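Local coordinates for protein geranyltranstransferase (Staphylococcus aureus, PDB 1RTR) that probably catalyses the condensation of isopentenyl diphosphate with allylic diphosphates to give farnesyl diphosphate, the C15 precursor of larger isoprenoids, at residues Arg46-Leu57 with Leu182-Ala193; Leu9-Ala20 with Tyr61-Glu72. One frame throughout, in Å; residues are numbered along the deposited sequence.

Contact 1: Arg46-Leu57 with Leu182-Ala193; sequences RPVLLLLTLDSL and LTFAVMSAADIA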
loop_
_atom_site.group_PDB
_atom_site.type_symbol
_atom_site.label_atom_id
_atom_site.label_comp_id
_atom_site.label_asym_id
_atom_site.label_seq_id
_atom_site.Cartn_x
_atom_site.Cartn_y
_atom_site.Cartn_z
ATOM N N ARG A 46 3.866 17.681 -5.375
ATOM C CA ARG A 46 3.283 16.512 -6.045
ATOM C C ARG A 46 1.783 16.678 -6.272
ATOM O O ARG A 46 1.347 16.625 -7.427
ATOM C CB ARG A 46 3.600 15.202 -5.323
ATOM C CG ARG A 46 5.028 14.760 -5.465
ATOM C CD ARG A 46 5.460 13.824 -4.373
ATOM N NE ARG A 46 6.892 13.572 -4.393
ATOM C CZ ARG A 46 7.811 14.352 -3.831
ATOM N NH1 ARG A 46 9.091 14.016 -3.909
ATOM N NH2 ARG A 46 7.466 15.457 -3.190
ATOM N N PRO A 47 0.999 16.892 -5.201
ATOM C CA PRO A 47 -0.429 17.198 -5.349
ATOM C C PRO A 47 -0.654 18.400 -6.236
ATOM O O PRO A 47 -1.516 18.348 -7.114
ATOM C CB PRO A 47 -0.900 17.505 -3.910
ATOM C CG PRO A 47 0.313 17.615 -3.079
ATOM C CD PRO A 47 1.380 16.820 -3.781
ATOM N N VAL A 48 0.121 19.459 -6.024
ATOM C CA VAL A 48 -0.072 20.694 -6.775
ATOM C C VAL A 48 0.177 20.478 -8.261
ATOM O O VAL A 48 -0.616 20.929 -9.102
ATOM C CB VAL A 48 0.773 21.837 -6.201
ATOM C CG1 VAL A 48 1.040 22.891 -7.254
ATOM C CG2 VAL A 48 0.044 22.469 -4.999
ATOM N N LEU A 49 1.261 19.768 -8.577
ATOM C CA LEU A 49 1.556 19.352 -9.945
ATOM C C LEU A 49 0.358 18.684 -10.584
ATOM O O LEU A 49 -0.023 19.052 -11.693
ATOM C CB LEU A 49 2.764 18.413 -9.988
ATOM C CG LEU A 49 3.316 18.030 -11.365
ATOM C CD1 LEU A 49 3.557 19.268 -12.237
ATOM C CD2 LEU A 49 4.601 17.243 -11.207
ATOM N N LEU A 50 -0.243 17.720 -9.886
ATOM C CA LEU A 50 -1.375 16.965 -10.435
ATOM C C LEU A 50 -2.566 17.892 -10.709
ATOM O O LEU A 50 -3.142 17.888 -11.807
ATOM C CB LEU A 50 -1.729 15.789 -9.510
ATOM C CG LEU A 50 -3.031 14.964 -9.416
ATOM C CD1 LEU A 50 -3.929 14.943 -10.631
ATOM C CD2 LEU A 50 -2.698 13.542 -9.005
ATOM N N LEU A 51 -2.908 18.696 -9.706
ATOM C CA LEU A 51 -3.943 19.721 -9.826
ATOM C C LEU A 51 -3.696 20.672 -11.005
ATOM O O LEU A 51 -4.573 20.836 -11.869
ATOM C CB LEU A 51 -4.058 20.492 -8.503
ATOM C CG LEU A 51 -5.017 19.994 -7.396
ATOM C CD1 LEU A 51 -5.662 18.602 -7.642
ATOM C CD2 LEU A 51 -4.347 20.061 -6.031
ATOM N N LEU A 52 -2.504 21.272 -11.070
ATOM C CA LEU A 52 -2.179 22.207 -12.166
ATOM C C LEU A 52 -2.177 21.551 -13.550
ATOM O O LEU A 52 -2.625 22.168 -14.528
ATOM C CB LEU A 52 -0.869 22.962 -11.897
ATOM C CG LEU A 52 -0.937 23.968 -10.725
ATOM C CD1 LEU A 52 0.421 24.413 -10.260
ATOM C CD2 LEU A 52 -1.794 25.175 -11.064
ATOM N N THR A 53 -1.710 20.305 -13.643
ATOM C CA THR A 53 -1.768 19.567 -14.909
ATOM C C THR A 53 -3.200 19.415 -15.450
ATOM O O THR A 53 -3.436 19.573 -16.658
ATOM C CB THR A 53 -1.082 18.171 -14.777
ATOM O OG1 THR A 53 0.281 18.331 -14.371
ATOM C CG2 THR A 53 -0.982 17.477 -16.124
ATOM N N LEU A 54 -4.145 19.089 -14.573
ATOM C CA LEU A 54 -5.560 19.023 -14.968
ATOM C C LEU A 54 -6.076 20.372 -15.491
ATOM O O LEU A 54 -6.818 20.427 -16.480
ATOM C CB LEU A 54 -6.434 18.592 -13.792
ATOM C CG LEU A 54 -6.497 17.119 -13.421
ATOM C CD1 LEU A 54 -7.265 16.965 -12.116
ATOM C CD2 LEU A 54 -7.118 16.273 -14.560
ATOM N N ASP A 55 -5.684 21.454 -14.816
ATOM C CA ASP A 55 -6.093 22.790 -15.226
ATOM C C ASP A 55 -5.554 23.170 -16.611
ATOM O O ASP A 55 -6.287 23.735 -17.420
ATOM C CB ASP A 55 -5.695 23.836 -14.180
ATOM C CG ASP A 55 -6.363 25.172 -14.431
ATOM O OD1 ASP A 55 -5.661 26.145 -14.792
ATOM O OD2 ASP A 55 -7.599 25.333 -14.323
ATOM N N SER A 56 -4.285 22.838 -16.879
ATOM C CA SER A 56 -3.683 23.028 -18.199
ATOM C C SER A 56 -4.425 22.256 -19.254
ATOM O O SER A 56 -4.423 22.633 -20.429
ATOM C CB SER A 56 -2.234 22.545 -18.224
ATOM O OG SER A 56 -1.512 23.010 -17.108
ATOM N N LEU A 57 -5.022 21.144 -18.851
ATOM C CA LEU A 57 -5.712 20.283 -19.797
ATOM C C LEU A 57 -7.217 20.587 -19.885
ATOM O O LEU A 57 -7.999 19.748 -20.351
ATOM C CB LEU A 57 -5.450 18.820 -19.443
ATOM C CG LEU A 57 -4.303 17.997 -20.067
ATOM C CD1 LEU A 57 -3.189 18.815 -20.757
ATOM C CD2 LEU A 57 -3.732 17.055 -18.998
ATOM N N LEU A 182 6.284 11.960 -9.497
ATOM C CA LEU A 182 6.105 13.136 -10.346
ATOM C C LEU A 182 5.394 12.763 -11.642
ATOM O O LEU A 182 4.432 13.422 -12.046
ATOM C CB LEU A 182 7.430 13.875 -10.605
ATOM C CG LEU A 182 7.923 14.645 -9.375
ATOM C CD1 LEU A 182 9.286 15.231 -9.609
ATOM C CD2 LEU A 182 6.955 15.736 -8.959
ATOM N N THR A 183 5.848 11.691 -12.272
ATOM C CA THR A 183 5.222 11.208 -13.489
ATOM C C THR A 183 3.804 10.719 -13.228
ATOM O O THR A 183 2.933 10.843 -14.101
ATOM C CB THR A 183 6.098 10.085 -14.120
ATOM O OG1 THR A 183 7.358 10.646 -14.498
ATOM C CG2 THR A 183 5.522 9.598 -15.444
ATOM N N PHE A 184 3.568 10.132 -12.053
ATOM C CA PHE A 184 2.205 9.782 -11.680
ATOM C C PHE A 184 1.322 11.034 -11.654
ATOM O O PHE A 184 0.227 11.026 -12.209
ATOM C CB PHE A 184 2.133 9.078 -10.312
ATOM C CG PHE A 184 0.726 8.918 -9.812
ATOM C CD1 PHE A 184 0.191 9.829 -8.911
ATOM C CD2 PHE A 184 -0.083 7.905 -10.314
ATOM C CE1 PHE A 184 -1.126 9.719 -8.495
ATOM C CE2 PHE A 184 -1.393 7.784 -9.913
ATOM C CZ PHE A 184 -1.919 8.694 -8.990
ATOM N N ALA A 185 1.805 12.098 -11.015
ATOM C CA ALA A 185 1.050 13.350 -10.908
ATOM C C ALA A 185 0.561 13.835 -12.259
ATOM O O ALA A 185 -0.645 14.058 -12.429
ATOM C CB ALA A 185 1.857 14.446 -10.194
ATOM N N VAL A 186 1.452 13.965 -13.244
ATOM C CA VAL A 186 0.987 14.521 -14.516
ATOM C C VAL A 186 0.194 13.530 -15.355
ATOM O O VAL A 186 -0.761 13.949 -16.026
ATOM C CB VAL A 186 2.070 15.353 -15.333
ATOM C CG1 VAL A 186 3.334 15.596 -14.529
ATOM C CG2 VAL A 186 2.344 14.774 -16.749
ATOM N N MET A 187 0.548 12.236 -15.293
ATOM C CA MET A 187 -0.098 11.216 -16.129
ATOM C C MET A 187 -1.447 10.760 -15.577
ATOM O O MET A 187 -2.369 10.450 -16.349
ATOM C CB MET A 187 0.816 9.998 -16.368
ATOM C CG MET A 187 2.110 10.280 -17.146
ATOM S SD MET A 187 1.907 11.248 -18.694
ATOM C CE MET A 187 1.181 9.952 -19.733
ATOM N N SER A 188 -1.575 10.703 -14.255
ATOM C CA SER A 188 -2.891 10.491 -13.651
ATOM C C SER A 188 -3.838 11.609 -14.117
ATOM O O SER A 188 -4.990 11.346 -14.494
ATOM C CB SER A 188 -2.812 10.421 -12.121
ATOM O OG SER A 188 -2.599 11.712 -11.563
ATOM N N ALA A 189 -3.329 12.839 -14.147
ATOM C CA ALA A 189 -4.120 13.966 -14.647
ATOM C C ALA A 189 -4.469 13.770 -16.118
ATOM O O ALA A 189 -5.624 13.926 -16.533
ATOM C CB ALA A 189 -3.404 15.301 -14.415
ATOM N N ALA A 190 -3.482 13.390 -16.912
ATOM C CA ALA A 190 -3.727 13.182 -18.331
ATOM C C ALA A 190 -4.820 12.151 -18.526
ATOM O O ALA A 190 -5.623 12.249 -19.474
ATOM C CB ALA A 190 -2.461 12.750 -19.015
ATOM N N ASP A 191 -4.844 11.167 -17.624
ATOM C CA ASP A 191 -5.843 10.087 -17.645
ATOM C C ASP A 191 -7.244 10.547 -17.219
ATOM O O ASP A 191 -8.252 10.150 -17.820
ATOM C CB ASP A 191 -5.370 8.904 -16.791
ATOM C CG ASP A 191 -4.467 7.951 -17.562
ATOM O OD1 ASP A 191 -4.390 8.078 -18.806
ATOM O OD2 ASP A 191 -3.786 7.049 -17.020
ATOM N N ILE A 192 -7.311 11.383 -16.181
ATOM C CA ILE A 192 -8.583 11.958 -15.776
ATOM C C ILE A 192 -9.116 12.866 -16.889
ATOM O O ILE A 192 -10.317 12.835 -17.197
ATOM C CB ILE A 192 -8.439 12.706 -14.456
ATOM C CG1 ILE A 192 -8.191 11.715 -13.318
ATOM C CG2 ILE A 192 -9.675 13.582 -14.196
ATOM C CD1 ILE A 192 -7.357 12.274 -12.187
ATOM N N ALA A 193 -8.224 13.641 -17.513
ATOM C CA ALA A 193 -8.607 14.545 -18.603
ATOM C C ALA A 193 -8.973 13.804 -19.883
ATOM O O ALA A 193 -9.635 14.353 -20.762
ATOM C CB ALA A 193 -7.508 15.549 -18.874
#
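Leu50 drives into a pocket formed by Phe184, Ala185, Ser188 and Ala189, and this knob-into-hole fit is the tight part of the contact between helix segments 46-56 and 182-193. The segment axes approach to 7.8 Å and cross at -30° with their N-to-C directions roughly aligned. Such closeness depends on small residues, and alanine supplies them: the CA atoms of Leu50 and Ala185 are just 4.4 Å apart, and the methyl of Ala185 lies against the backbone of the partner helix, with CB 3.6 Å from Arg46 O. With CG of Leu50 turned away from its own backbone N (chi1 161°), both methyls reach across the interface. CD1 leans on Ala189 CB, while CD2 approaches the Phe184 ring obliquely and crowds the Ser188 hydroxyl. One turn on, Thr53 CG2 lies 3.7 Å from Ala189 CB. The hydroxyl of Thr53 is turned back to its own helix, where OG1 donates to Leu49 O over a distance of 2.8 Å; it reaches that oxygen from the face opposite the one used by Thr53 N, so the polar group is satisfied without a bond across the interface. Flanking this centre, Leu49 CD2 meets Leu182 CD2 at 3.6 Å, the two side chains lying crosswise.

Toward the ends the fit relaxes. The partly exposed side chain of Arg46 meets Leu182 through CG alone, 4.1 Å from Leu182 CD2. At the other extremity Leu57, already past the helix, rests its CB 3.9 Å from CB of Ala193, and both Ala193 and Ile192 are partly open to solvent. Close, alanine-lined packing of near-parallel helices, without hydrogen bonds between them, is in keeping with the all-helical core of the prenyl synthase fold.

Contact 2: Leu9-Ala20 with Tyr61-Glu72; sequences LIDEVNNELSVA and YELGMKSAIALE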
loop_
_atom_site.group_PDB
_atom_site.type_symbol
_atom_site.label_atom_id
_atom_site.label_comp_id
_atom_site.label_asym_id
_atom_site.label_seq_id
_atom_site.Cartn_x
_atom_site.Cartn_y
_atom_site.Cartn_z
ATOM N N LEU A 9 -3.638 26.908 -3.887
ATOM C CA LEU A 9 -3.756 25.459 -4.018
ATOM C C LEU A 9 -3.131 24.736 -2.818
ATOM O O LEU A 9 -3.754 23.849 -2.235
ATOM C CB LEU A 9 -3.140 24.970 -5.324
ATOM C CG LEU A 9 -4.079 24.908 -6.524
ATOM C CD1 LEU A 9 -3.260 24.762 -7.775
ATOM C CD2 LEU A 9 -5.060 23.766 -6.411
ATOM N N ILE A 10 -1.912 25.132 -2.454
ATOM C CA ILE A 10 -1.240 24.635 -1.253
ATOM C C ILE A 10 -2.163 24.706 -0.036
ATOM O O ILE A 10 -2.223 23.764 0.755
ATOM C CB ILE A 10 0.069 25.429 -0.985
ATOM C CG1 ILE A 10 1.090 25.186 -2.101
ATOM C CG2 ILE A 10 0.667 25.070 0.376
ATOM C CD1 ILE A 10 2.439 25.890 -1.904
ATOM N N ASP A 11 -2.878 25.823 0.097
ATOM C CA ASP A 11 -3.806 26.048 1.205
ATOM C C ASP A 11 -4.947 25.052 1.185
ATOM O O ASP A 11 -5.271 24.457 2.213
ATOM C CB ASP A 11 -4.378 27.466 1.153
ATOM C CG ASP A 11 -3.410 28.506 1.679
ATOM O OD1 ASP A 11 -3.655 29.707 1.426
ATOM O OD2 ASP A 11 -2.379 28.218 2.341
ATOM N N GLU A 12 -5.549 24.874 0.013
ATOM C CA GLU A 12 -6.645 23.932 -0.145
ATOM C C GLU A 12 -6.202 22.503 0.159
ATOM O O GLU A 12 -6.912 21.769 0.852
ATOM C CB GLU A 12 -7.257 24.024 -1.536
ATOM C CG GLU A 12 -8.621 23.371 -1.609
ATOM C CD GLU A 12 -9.244 23.465 -2.978
ATOM O OE1 GLU A 12 -8.689 24.170 -3.851
ATOM O OE2 GLU A 12 -10.301 22.836 -3.175
ATOM N N VAL A 13 -5.025 22.130 -0.344
ATOM C CA VAL A 13 -4.432 20.829 -0.061
ATOM C C VAL A 13 -4.257 20.667 1.449
ATOM O O VAL A 13 -4.668 19.654 2.021
ATOM C CB VAL A 13 -3.094 20.603 -0.852
ATOM C CG1 VAL A 13 -2.261 19.477 -0.257
ATOM C CG2 VAL A 13 -3.384 20.300 -2.309
ATOM N N ASN A 14 -3.682 21.673 2.096
ATOM C CA ASN A 14 -3.490 21.621 3.542
ATOM C C ASN A 14 -4.796 21.448 4.340
ATOM O O ASN A 14 -4.834 20.659 5.286
ATOM C CB ASN A 14 -2.691 22.826 4.037
ATOM C CG ASN A 14 -1.214 22.773 3.629
ATOM O OD1 ASN A 14 -0.537 23.804 3.594
ATOM N ND2 ASN A 14 -0.711 21.574 3.331
ATOM N N ASN A 15 -5.863 22.147 3.940
ATOM C CA ASN A 15 -7.160 22.010 4.614
ATOM C C ASN A 15 -7.726 20.602 4.449
ATOM O O ASN A 15 -8.220 20.001 5.408
ATOM C CB ASN A 15 -8.155 23.071 4.128
ATOM C CG ASN A 15 -7.719 24.492 4.472
ATOM O OD1 ASN A 15 -7.144 24.741 5.528
ATOM N ND2 ASN A 15 -7.994 25.426 3.572
ATOM N N GLU A 16 -7.627 20.072 3.237
ATOM C CA GLU A 16 -8.064 18.705 2.968
ATOM C C GLU A 16 -7.240 17.661 3.726
ATOM O O GLU A 16 -7.792 16.691 4.226
ATOM C CB GLU A 16 -8.066 18.420 1.470
ATOM C CG GLU A 16 -9.071 19.261 0.698
ATOM C CD GLU A 16 -10.471 18.668 0.689
ATOM O OE1 GLU A 16 -10.694 17.593 1.303
ATOM O OE2 GLU A 16 -11.354 19.278 0.045
ATOM N N LEU A 17 -5.935 17.874 3.834
ATOM C CA LEU A 17 -5.073 16.909 4.506
ATOM C C LEU A 17 -5.256 16.892 6.024
ATOM O O LEU A 17 -5.081 15.849 6.645
ATOM C CB LEU A 17 -3.602 17.151 4.160
ATOM C CG LEU A 17 -3.087 16.822 2.755
ATOM C CD1 LEU A 17 -1.661 17.323 2.617
ATOM C CD2 LEU A 17 -3.148 15.337 2.444
ATOM N N SER A 18 -5.594 18.042 6.614
ATOM C CA SER A 18 -5.799 18.159 8.064
ATOM C C SER A 18 -7.034 17.391 8.538
ATOM O O SER A 18 -7.142 17.014 9.711
ATOM C CB SER A 18 -5.925 19.631 8.480
ATOM O OG SER A 18 -7.180 20.176 8.098
ATOM N N VAL A 19 -7.954 17.157 7.615
ATOM C CA VAL A 19 -9.221 16.535 7.935
ATOM C C VAL A 19 -9.455 15.268 7.082
ATOM O O VAL A 19 -10.593 14.864 6.860
ATOM C CB VAL A 19 -10.359 17.596 7.806
ATOM C CG1 VAL A 19 -10.826 17.755 6.351
ATOM C CG2 VAL A 19 -11.512 17.289 8.749
ATOM N N ALA A 20 -8.363 14.634 6.638
ATOM C CA ALA A 20 -8.422 13.491 5.706
ATOM C C ALA A 20 -8.476 12.131 6.400
ATOM O O ALA A 20 -8.794 11.125 5.777
ATOM C CB ALA A 20 -7.250 13.535 4.722
ATOM N N TYR A 61 -10.112 20.943 -12.050
ATOM C CA TYR A 61 -9.043 20.450 -11.189
ATOM C C TYR A 61 -9.517 19.652 -9.960
ATOM O O TYR A 61 -8.749 18.845 -9.403
ATOM C CB TYR A 61 -8.068 21.579 -10.806
ATOM C CG TYR A 61 -8.434 22.355 -9.568
ATOM C CD1 TYR A 61 -9.118 23.573 -9.659
ATOM C CD2 TYR A 61 -8.079 21.890 -8.307
ATOM C CE1 TYR A 61 -9.455 24.292 -8.529
ATOM C CE2 TYR A 61 -8.410 22.600 -7.171
ATOM C CZ TYR A 61 -9.098 23.798 -7.286
ATOM O OH TYR A 61 -9.425 24.493 -6.143
ATOM N N GLU A 62 -10.768 19.861 -9.545
ATOM C CA GLU A 62 -11.284 19.196 -8.342
ATOM C C GLU A 62 -11.521 17.716 -8.580
ATOM O O GLU A 62 -11.529 16.928 -7.635
ATOM C CB GLU A 62 -12.545 19.878 -7.789
ATOM C CG GLU A 62 -12.278 21.241 -7.165
ATOM C CD GLU A 62 -11.661 21.173 -5.780
ATOM O OE1 GLU A 62 -11.307 22.241 -5.244
ATOM O OE2 GLU A 62 -11.529 20.067 -5.212
ATOM N N LEU A 63 -11.680 17.340 -9.844
ATOM C CA LEU A 63 -11.739 15.924 -10.211
ATOM C C LEU A 63 -10.550 15.136 -9.660
ATOM O O LEU A 63 -10.687 13.970 -9.307
ATOM C CB LEU A 63 -11.870 15.744 -11.722
ATOM C CG LEU A 63 -13.234 16.013 -12.373
ATOM C CD1 LEU A 63 -13.173 15.840 -13.895
ATOM C CD2 LEU A 63 -14.321 15.110 -11.812
ATOM N N GLY A 64 -9.395 15.785 -9.546
ATOM C CA GLY A 64 -8.190 15.101 -9.128
ATOM C C GLY A 64 -7.796 15.297 -7.683
ATOM O O GLY A 64 -6.709 14.863 -7.276
ATOM N N MET A 65 -8.658 15.935 -6.896
ATOM C CA MET A 65 -8.310 16.211 -5.503
ATOM C C MET A 65 -8.020 14.956 -4.692
ATOM O O MET A 65 -7.027 14.916 -3.961
ATOM C CB MET A 65 -9.358 17.052 -4.783
ATOM C CG MET A 65 -8.869 17.487 -3.387
ATOM S SD MET A 65 -7.470 18.637 -3.488
ATOM C CE MET A 65 -6.424 18.019 -2.440
ATOM N N LYS A 66 -8.873 13.937 -4.810
ATOM C CA LYS A 66 -8.658 12.711 -4.052
ATOM C C LYS A 66 -7.348 12.029 -4.458
ATOM O O LYS A 66 -6.586 11.607 -3.584
ATOM C CB LYS A 66 -9.867 11.769 -4.136
ATOM C CG LYS A 66 -11.047 12.191 -3.241
ATOM C CD LYS A 66 -11.794 10.979 -2.673
ATOM C CE LYS A 66 -13.305 11.220 -2.526
ATOM N NZ LYS A 66 -13.628 11.964 -1.266
ATOM N N SER A 67 -7.081 11.958 -5.769
ATOM C CA SER A 67 -5.820 11.403 -6.289
ATOM C C SER A 67 -4.606 12.170 -5.766
ATOM O O SER A 67 -3.626 11.562 -5.334
ATOM C CB SER A 67 -5.812 11.388 -7.820
ATOM O OG SER A 67 -6.745 10.445 -8.318
ATOM N N ALA A 68 -4.697 13.507 -5.783
ATOM C CA ALA A 68 -3.682 14.380 -5.201
ATOM C C ALA A 68 -3.473 14.116 -3.712
ATOM O O ALA A 68 -2.325 14.063 -3.249
ATOM C CB ALA A 68 -4.027 15.851 -5.445
ATOM N N ILE A 69 -4.565 13.953 -2.961
ATOM C CA ILE A 69 -4.467 13.623 -1.533
ATOM C C ILE A 69 -3.783 12.271 -1.348
ATOM O O ILE A 69 -2.852 12.145 -0.544
ATOM C CB ILE A 69 -5.864 13.612 -0.850
ATOM C CG1 ILE A 69 -6.519 14.997 -0.887
ATOM C CG2 ILE A 69 -5.759 13.130 0.581
ATOM C CD1 ILE A 69 -5.706 16.100 -0.176
ATOM N N ALA A 70 -4.253 11.266 -2.091
ATOM C CA ALA A 70 -3.591 9.964 -2.150
ATOM C C ALA A 70 -2.097 10.107 -2.415
ATOM O O ALA A 70 -1.279 9.552 -1.684
ATOM C CB ALA A 70 -4.229 9.086 -3.196
ATOM N N LEU A 71 -1.746 10.880 -3.437
ATOM C CA LEU A 71 -0.349 11.081 -3.813
ATOM C C LEU A 71 0.482 11.620 -2.655
ATOM O O LEU A 71 1.610 11.159 -2.420
ATOM C CB LEU A 71 -0.249 12.016 -5.024
ATOM C CG LEU A 71 1.126 12.243 -5.665
ATOM C CD1 LEU A 71 1.939 10.926 -5.837
ATOM C CD2 LEU A 71 0.952 12.972 -6.989
ATOM N N GLU A 72 -0.073 12.589 -1.922
ATOM C CA GLU A 72 0.642 13.155 -0.772
ATOM C C GLU A 72 0.733 12.156 0.398
ATOM O O GLU A 72 1.735 12.142 1.135
ATOM C CB GLU A 72 0.033 14.500 -0.346
ATOM C CG GLU A 72 0.813 15.262 0.723
ATOM C CD GLU A 72 2.131 15.861 0.236
ATOM O OE1 GLU A 72 2.420 15.836 -0.986
ATOM O OE2 GLU A 72 2.899 16.362 1.094
#
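Leu17 and Ile69 carry the apolar half of this contact, running antiparallel alongside each other so that Leu17 CD2 lies 3.7 Å from Ile69 CD1. The same CD1 also reaches Glu16 CB, so the end of the isoleucine is wedged between two successive residues of the N-terminal helix. One turn earlier, the bent side chain of Met65 brings its CE to 3.8 Å from Val13 CG2, the two side chains meeting at a slant. Leu17 CD1 also touches Glu72 CG, the leucine lying crosswise to the glutamate chain. That glutamate contributes its aliphatic part here, while its carboxylate forms a salt bridge with Arg44.

The segments 9-18 and 65-72 cross steeply, at -74°, with 10.7 Å between their axes, a spacing spanned by side chains. Helix 6-18 thereby lies across the start of helix 65-83, one of the long helices of the all-alpha prenyl synthase fold, and Leu9 extends the same cover to helix 45-56 by touching Leu51 and Leu52.

Aromatic and polar interactions gather at the other end, where the 3-10 turn 61-64 precedes the helix. Leu9 CD2 approaches Tyr61 CE2 obliquely at 3.6 Å. CG of Tyr61 stands between the backbone N and the carbonyl carbon (chi1 89°), which points the ring and its OH toward Glu12, whose extended chain reaches in from across the gap. OH donates to Glu12 OE1, which sits at the ring edge in its plane, the carboxylate being turned 85° from the ring; the modelled bond is so short that its exact length is doubtful. Within its own segment, Glu62 CG lies over one face of the Tyr61 ring, toward the rim.

How the contacts relate
Two consecutive helices, 45-56 and 65-83, tie the contacts together: contact 1 joins the former to helix 179-193, contact 2 the latter to helix 6-18. The centres are about 13 Å apart, yet the contacts touch directly. Leu54 CD1 packs 3.5 Å from Gly64 N, Leu51 CD1 lies 3.6 Å from Tyr61 O, and Pro47 CD is 3.1 Å from Glu72 OE1. Leu71, which has no part in the contact with 9-20, packs on Phe184 and Ala185 of contact 1. Arg46 and Arg44 belong to a GGKRIRP sequence that in relatives contributes to the isopentenyl diphosphate site, so the Arg46 end of contact 1 probably borders the substrate region; Arg44 salt-bridges Glu72 of contact 2.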